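Local coordinates for phosphatase YwpJ (Bacillus subtilis, PDB 1NRW), which removes phosphate from phosphorylated five- and six-carbon sugars and nucleoside monophosphates in vitro, and less readily from flavin mononucleotide, with magnesium as cofactor, at residues 9-14 with 42-47; 236-241 with 255-260. All blocks are in the same frame, centred on the assembly; numbering follows the deposited sequence.

Both contacts are buried, and both join parallel neighbours in the same mixed sheet at the ends where the strands release loops or a helix into the active site. Strands 6-10 and 235-239 lie side by side, so the two meet directly: Asp10 N probably bonds to Val238 O, and one calcium ion is shared. Contact 1 lies near the centre of the molecule, and its chemistry is largely polar, with a salt bridge and a bound phosphate. Contact 2, whose centre is about 11 Å from that of contact 1, pairs a more complete set of strand bonds with apolar packing, and turns polar where Asp240 and Ser241 bind the metal; Gly258 and Asn259 in its turn are partly exposed.

Contact 1: 9-14 with 42-47; sequences IDLDGT and VSTGRA. With CA (calcium ion), chain D; PO4 (phosphate ion), chain B.
Ser43 N hydrogen-bonds to Ile9 O at 2.9 Å, pairing the parallel strands 6-10 and 39-43 in the central sheet of the haloacid dehalogenase fold. Where strand 6-10 passes into a helix the pairing fades, and Leu11 N reaches Ser43 O only in a weak bond of 3.4 Å.

The apolar contact lies on Leu11, whose two methyls part company: CD1 meets Val42 CG1 at 4.2 Å, while CD2 lies beside Thr44, the two side chains pointing the same way.

The ionic part is a side-on grip. Arg46, extended from CG to NE, crosses Asp12 at about a right angle. Its NE meets the syn lone pair of Asp12 OD2 at 2.7 Å in a nearly straight bond (174°). NH2 takes Asp12 OD1 at 2.9 Å from above the carboxylate plane, since the two flat groups are twisted 33° apart. An alanine in place of Arg46 would probably leave the Asp12 carboxylate freer to turn and deprive Glu125, which pairs with NH1, of its mate.

Phosphate and metal join the segments further. OG1 of Thr44 stands trans to the backbone N (chi1 -177°), which turns it to the phosphate: it donates to O4 at 2.7 Å and accepts from Arg46 N, forming an ST turn. Asp12 N and Gly45 N bind the same ion, aided by Lys217 and Asn243. Asp10 OD2 binds the calcium ion at 2.4 Å; Asp12 O and phosphate O1 are ligands too, with Asp240, Ser241 and a water completing the site. Lys217 NZ makes a salt bridge to Asp10 OD1 and a hydrogen bond to Ser43 O, two acceptors 3.1 Å apart.

Asp10 is the nucleophile by similarity, so the contact probably presents a phosphate group to it, with calcium here occupying the site inferred for magnesium.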
ATOM      1  N   ILE A   9      -0.063   1.333  10.410  1.00 11.50           N
ATOM      2  CA  ILE A   9       1.224   0.753  10.022  1.00 12.16           C
ATOM      3  C   ILE A   9       1.276   0.327   8.556  1.00 11.03           C
ATOM      4  O   ILE A   9       0.471  -0.488   8.119  1.00 12.57           O
ATOM      5  CB  ILE A   9       1.520  -0.500  10.890  1.00 11.16           C
ATOM      6  CG1 ILE A   9       1.356  -0.149  12.371  1.00 13.00           C
ATOM      7  CG2 ILE A   9       2.931  -1.022  10.620  1.00 12.64           C
ATOM      8  CD1 ILE A   9       1.482  -1.347  13.305  1.00 14.15           C
ATOM      9  N   ASP A  10       2.225   0.880   7.809  1.00 11.29           N
ATOM     10  CA  ASP A  10       2.397   0.529   6.401  1.00 11.23           C
ATOM     11  C   ASP A  10       2.828  -0.940   6.330  1.00 12.39           C
ATOM     12  O   ASP A  10       3.426  -1.464   7.270  1.00 12.86           O
ATOM     13  CB  ASP A  10       3.448   1.452   5.783  1.00 11.13           C
ATOM     14  CG  ASP A  10       3.627   1.240   4.297  1.00 13.52           C
ATOM     15  OD1 ASP A  10       2.758   0.635   3.630  1.00 13.24           O
ATOM     16  OD2 ASP A  10       4.659   1.712   3.794  1.00 12.93           O
ATOM     17  N   LEU A  11       2.516  -1.608   5.221  1.00 12.21           N
ATOM     18  CA  LEU A  11       2.854  -3.022   5.071  1.00 11.82           C
ATOM     19  C   LEU A  11       4.260  -3.224   4.508  1.00 12.50           C
ATOM     20  O   LEU A  11       5.192  -3.527   5.253  1.00 13.23           O
ATOM     21  CB  LEU A  11       1.820  -3.702   4.169  1.00 11.12           C
ATOM     22  CG  LEU A  11       1.972  -5.206   3.913  1.00 12.98           C
ATOM     23  CD1 LEU A  11       1.661  -6.016   5.163  1.00 14.82           C
ATOM     24  CD2 LEU A  11       1.029  -5.591   2.777  1.00 13.06           C
ATOM     25  N   ASP A  12       4.422  -3.052   3.198  1.00 11.22           N
ATOM     26  CA  ASP A  12       5.737  -3.222   2.570  1.00 11.77           C
ATOM     27  C   ASP A  12       6.766  -2.234   3.119  1.00 11.02           C
ATOM     28  O   ASP A  12       6.438  -1.091   3.398  1.00 13.67           O
ATOM     29  CB  ASP A  12       5.618  -3.028   1.056  1.00 13.81           C
ATOM     30  CG  ASP A  12       4.840  -4.140   0.392  1.00 18.10           C
ATOM     31  OD1 ASP A  12       5.444  -5.186   0.094  1.00 20.64           O
ATOM     32  OD2 ASP A  12       3.620  -3.977   0.188  1.00 20.46           O
ATOM     33  N   GLY A  13       8.005  -2.689   3.291  1.00 10.57           N
ATOM     34  CA  GLY A  13       9.070  -1.820   3.772  1.00 10.51           C
ATOM     35  C   GLY A  13       8.914  -1.270   5.176  1.00 12.12           C
ATOM     36  O   GLY A  13       9.753  -0.495   5.643  1.00 12.73           O
ATOM     37  N   THR A  14       7.852  -1.681   5.859  1.00 11.40           N
ATOM     38  CA  THR A  14       7.576  -1.192   7.204  1.00 10.48           C
ATOM     39  C   THR A  14       7.300  -2.377   8.125  1.00 11.35           C
ATOM     40  O   THR A  14       8.203  -2.820   8.845  1.00 11.89           O
ATOM     41  CB  THR A  14       6.386  -0.200   7.144  1.00 10.69           C
ATOM     42  OG1 THR A  14       6.770   0.920   6.332  1.00 12.50           O
ATOM     43  CG2 THR A  14       5.994   0.309   8.531  1.00 11.92           C
ATOM     44  N   VAL A  42      -3.394  -1.656   9.487  1.00 12.59           N
ATOM     45  CA  VAL A  42      -2.327  -1.899   8.521  1.00 13.48           C
ATOM     46  C   VAL A  42      -2.817  -1.261   7.222  1.00 14.15           C
ATOM     47  O   VAL A  42      -3.930  -1.540   6.762  1.00 14.05           O
ATOM     48  CB  VAL A  42      -2.070  -3.410   8.347  1.00 14.21           C
ATOM     49  CG1 VAL A  42      -1.148  -3.662   7.163  1.00 14.76           C
ATOM     50  CG2 VAL A  42      -1.436  -3.958   9.617  1.00 15.33           C
ATOM     51  N   SER A  43      -1.984  -0.402   6.643  1.00 13.70           N
ATOM     52  CA  SER A  43      -2.351   0.342   5.439  1.00 13.64           C
ATOM     53  C   SER A  43      -1.435   0.072   4.251  1.00 15.16           C
ATOM     54  O   SER A  43      -0.219   0.250   4.337  1.00 17.19           O
ATOM     55  CB  SER A  43      -2.352   1.836   5.765  1.00 15.67           C
ATOM     56  OG  SER A  43      -2.830   2.600   4.671  1.00 19.97           O
ATOM     57  N   THR A  44      -2.029  -0.312   3.127  1.00 13.08           N
ATOM     58  CA  THR A  44      -1.253  -0.669   1.945  1.00 12.98           C
ATOM     59  C   THR A  44      -1.901  -0.283   0.616  1.00 13.96           C
ATOM     60  O   THR A  44      -3.097  -0.014   0.545  1.00 12.39           O
ATOM     61  CB  THR A  44      -1.023  -2.206   1.926  1.00 13.69           C
ATOM     62  OG1 THR A  44      -0.209  -2.573   0.804  1.00 12.58           O
ATOM     63  CG2 THR A  44      -2.363  -2.944   1.826  1.00 14.59           C
ATOM     64  N   GLY A  45      -1.087  -0.263  -0.437  1.00 12.46           N
ATOM     65  CA  GLY A  45      -1.591   0.027  -1.764  1.00 13.36           C
ATOM     66  C   GLY A  45      -2.054  -1.281  -2.393  1.00 13.31           C
ATOM     67  O   GLY A  45      -2.685  -1.287  -3.444  1.00 13.88           O
ATOM     68  N   ARG A  46      -1.736  -2.398  -1.740  1.00 14.22           N
ATOM     69  CA  ARG A  46      -2.129  -3.712  -2.245  1.00 15.36           C
ATOM     70  C   ARG A  46      -3.589  -4.031  -1.937  1.00 14.44           C
ATOM     71  O   ARG A  46      -4.296  -3.238  -1.322  1.00 16.22           O
ATOM     72  CB  ARG A  46      -1.242  -4.804  -1.646  1.00 15.77           C
ATOM     73  CG  ARG A  46       0.227  -4.738  -2.064  1.00 15.45           C
ATOM     74  CD  ARG A  46       0.980  -5.866  -1.398  1.00 18.31           C
ATOM     75  NE  ARG A  46       2.427  -5.749  -1.533  1.00 16.57           N
ATOM     76  CZ  ARG A  46       3.150  -6.381  -2.451  1.00 19.96           C
ATOM     77  NH1 ARG A  46       2.563  -7.180  -3.336  1.00 17.68           N
ATOM     78  NH2 ARG A  46       4.470  -6.241  -2.458  1.00 18.94           N
ATOM     79  N   ALA A  47      -4.036  -5.208  -2.363  1.00 13.25           N
ATOM     80  CA  ALA A  47      -5.411  -5.622  -2.132  1.00 13.18           C
ATOM     81  C   ALA A  47      -5.607  -6.199  -0.734  1.00 12.02           C
ATOM     82  O   ALA A  47      -4.673  -6.709  -0.120  1.00 12.26           O
ATOM     83  CB  ALA A  47      -5.819  -6.657  -3.179  1.00 13.57           C
TER
HETATM   84 CA    CA D 903       6.054   0.944   1.971  1.00 23.44          CA
HETATM   85  P   PO4 B 900       2.760  -0.551   0.440  1.00 14.15           P
HETATM   86  O1  PO4 B 900       3.778   0.062   1.314  1.00 13.14           O
HETATM   87  O2  PO4 B 900       1.584   0.351   0.347  1.00 14.34           O
HETATM   88  O3  PO4 B 900       3.339  -0.760  -0.910  1.00 15.64           O
HETATM   89  O4  PO4 B 900       2.346  -1.852   1.017  1.00 11.57           O
HETATM   90  O   HOH W   1       8.001   0.154   0.637  1.00 14.73           O

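Contact 2: 236-241 with 255-260; sequences AAVGDS and VAMGNA. With CA (calcium ion), chain D.
Val238 and Val255 are bridge partners on one face of the sheet, in a beta-alpha-beta unit in which strand 235-239 crosses through helix 245-250 to the parallel strand 253-256 of the haloacid dehalogenase core. Three backbone bonds hold the pair: Val255 N to Ala237 O at 2.7 Å, Gly239 N to Val255 O, and Met257 N to Gly239 O. The last donor stands above the carbonyl plane, at the point where the second strand gives way to the type I turn from Met257 to Ala260.

Conformation decides which groups meet. Val238 sets CG1 between its backbone N and carbonyl carbon (chi1 60°), which sends CG2 across to Val255 CG1 at 3.9 Å. The same methyl touches the selenium of Met257, a selenomethionine, with CG2 to SE at 3.5 Å. Met257 gets there by folding: its CB starts toward the first strand, CG passes 3.5 Å from Gly239 O, and bends at chi2 and chi3 then turn the chain away, so that SE ends against that methyl. Met283 of helix 279-286 lies against both valines, and Thr14 of helix 11-15 against Val238 and Met257.

Past the strand, Ala260 CB rests 3.5 Å from Asp240 CA, packing the end of the turn against the metal-binding residue. The Asp240 carboxylate divides the work: OD1 binds the calcium ion and accepts from Thr14 OG1, while OD2 turns to a water. Asn259 crosses this carboxylate obliquely, its ND2 bonding instead to Gly13 O and Ala132 O, and its OD1 accepting from Asn275 N. Ser241 OG completes this segment's share of the metal at 2.5 Å from the calcium ion. The water, itself a calcium ligand, donates to Asp240 OD2 at 2.8 Å.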
ATOM      1  N   ALA A 236      -1.064   7.641  15.551  1.00 14.99           N
ATOM      2  CA  ALA A 236       0.304   7.646  15.044  1.00 12.44           C
ATOM      3  C   ALA A 236       0.299   6.826  13.757  1.00 12.71           C
ATOM      4  O   ALA A 236      -0.534   5.933  13.593  1.00 14.52           O
ATOM      5  CB  ALA A 236       1.254   7.020  16.059  1.00 14.24           C
ATOM      6  N   ALA A 237       1.211   7.139  12.844  1.00 14.44           N
ATOM      7  CA  ALA A 237       1.316   6.411  11.577  1.00 13.39           C
ATOM      8  C   ALA A 237       2.795   6.249  11.261  1.00 15.67           C
ATOM      9  O   ALA A 237       3.590   7.170  11.477  1.00 15.94           O
ATOM     10  CB  ALA A 237       0.622   7.178  10.462  1.00 14.37           C
ATOM     11  N   VAL A 238       3.162   5.078  10.754  1.00 12.92           N
ATOM     12  CA  VAL A 238       4.556   4.797  10.433  1.00 12.53           C
ATOM     13  C   VAL A 238       4.668   4.226   9.019  1.00 12.89           C
ATOM     14  O   VAL A 238       3.821   3.439   8.594  1.00 12.30           O
ATOM     15  CB  VAL A 238       5.160   3.807  11.477  1.00 12.39           C
ATOM     16  CG1 VAL A 238       4.382   2.492  11.484  1.00 14.55           C
ATOM     17  CG2 VAL A 238       6.620   3.563  11.188  1.00 11.22           C
ATOM     18  N   GLY A 239       5.700   4.645   8.289  1.00 13.20           N
ATOM     19  CA  GLY A 239       5.892   4.164   6.927  1.00 12.81           C
ATOM     20  C   GLY A 239       7.265   4.509   6.376  1.00 13.78           C
ATOM     21  O   GLY A 239       8.025   5.242   7.017  1.00 13.70           O
ATOM     22  N   ASP A 240       7.581   3.999   5.183  1.00 14.30           N
ATOM     23  CA  ASP A 240       8.878   4.245   4.551  1.00 14.40           C
ATOM     24  C   ASP A 240       8.769   4.860   3.161  1.00 14.39           C
ATOM     25  O   ASP A 240       9.687   5.535   2.705  1.00 14.72           O
ATOM     26  CB  ASP A 240       9.650   2.929   4.397  1.00 14.83           C
ATOM     27  CG  ASP A 240       8.982   1.979   3.416  1.00 16.26           C
ATOM     28  OD1 ASP A 240       7.777   1.746   3.595  1.00 14.77           O
ATOM     29  OD2 ASP A 240       9.639   1.469   2.476  1.00 14.37           O
ATOM     30  N   SER A 241       7.647   4.617   2.493  1.00 15.45           N
ATOM     31  CA  SER A 241       7.460   5.069   1.121  1.00 15.07           C
ATOM     32  C   SER A 241       6.610   6.315   0.875  1.00 15.14           C
ATOM     33  O   SER A 241       5.858   6.767   1.736  1.00 15.25           O
ATOM     34  CB  SER A 241       6.927   3.898   0.302  1.00 14.85           C
ATOM     35  OG  SER A 241       5.870   3.266   1.004  1.00 15.89           O
ATOM     36  N   VAL A 255       5.741   8.743  12.007  1.00 13.72           N
ATOM     37  CA  VAL A 255       7.015   8.059  12.218  1.00 13.42           C
ATOM     38  C   VAL A 255       7.593   7.515  10.915  1.00 14.27           C
ATOM     39  O   VAL A 255       6.890   6.880  10.127  1.00 15.17           O
ATOM     40  CB  VAL A 255       6.853   6.884  13.215  1.00 13.26           C
ATOM     41  CG1 VAL A 255       8.212   6.253  13.508  1.00 13.86           C
ATOM     42  CG2 VAL A 255       6.206   7.378  14.507  1.00 15.51           C
ATOM     43  N   ALA A 256       8.877   7.773  10.689  1.00 13.53           N
ATOM     44  CA  ALA A 256       9.545   7.295   9.488  1.00 14.29           C
ATOM     45  C   ALA A 256      10.389   6.068   9.818  1.00 13.95           C
ATOM     46  O   ALA A 256      11.047   6.022  10.855  1.00 15.15           O
ATOM     47  CB  ALA A 256      10.427   8.388   8.909  1.00 15.37           C
HETATM   48  N   MSE A 257      10.359   5.071   8.942  1.00 12.59           N
HETATM   49  CA  MSE A 257      11.162   3.866   9.137  1.00 12.97           C
HETATM   50  C   MSE A 257      12.629   4.230   8.894  1.00 12.97           C
HETATM   51  O   MSE A 257      12.921   5.216   8.215  1.00 14.74           O
HETATM   52  CB  MSE A 257      10.733   2.781   8.138  1.00 14.24           C
HETATM   53  CG  MSE A 257       9.325   2.255   8.368  1.00 12.93           C
HETATM   54 SE   MSE A 257       9.180   1.371  10.077  1.00 25.28          SE
HETATM   55  CE  MSE A 257      10.540   0.012   9.811  1.00 12.27           C
ATOM     56  N   GLY A 258      13.545   3.437   9.443  1.00 14.73           N
ATOM     57  CA  GLY A 258      14.962   3.712   9.254  1.00 13.94           C
ATOM     58  C   GLY A 258      15.382   3.645   7.791  1.00 15.78           C
ATOM     59  O   GLY A 258      16.314   4.335   7.372  1.00 16.23           O
ATOM     60  N   ASN A 259      14.677   2.821   7.018  1.00 13.96           N
ATOM     61  CA  ASN A 259      14.948   2.636   5.592  1.00 14.23           C
ATOM     62  C   ASN A 259      14.054   3.517   4.726  1.00 14.72           C
ATOM     63  O   ASN A 259      13.975   3.329   3.511  1.00 17.20           O
ATOM     64  CB  ASN A 259      14.719   1.168   5.207  1.00 15.89           C
ATOM     65  CG  ASN A 259      13.352   0.654   5.651  1.00 14.22           C
ATOM     66  OD1 ASN A 259      13.052   0.609   6.842  1.00 15.25           O
ATOM     67  ND2 ASN A 259      12.522   0.262   4.688  1.00 13.65           N
ATOM     68  N   ALA A 260      13.379   4.478   5.348  1.00 15.02           N
ATOM     69  CA  ALA A 260      12.469   5.357   4.622  1.00 15.28           C
ATOM     70  C   ALA A 260      13.151   6.295   3.639  1.00 17.20           C
ATOM     71  O   ALA A 260      14.351   6.566   3.738  1.00 16.70           O
ATOM     72  CB  ALA A 260      11.634   6.176   5.612  1.00 14.30           C
TER
HETATM   73 CA    CA D 903       6.054   0.944   1.971  1.00 23.44          CA
HETATM   74  O   HOH W   1       8.001   0.154   0.637  1.00 14.73           O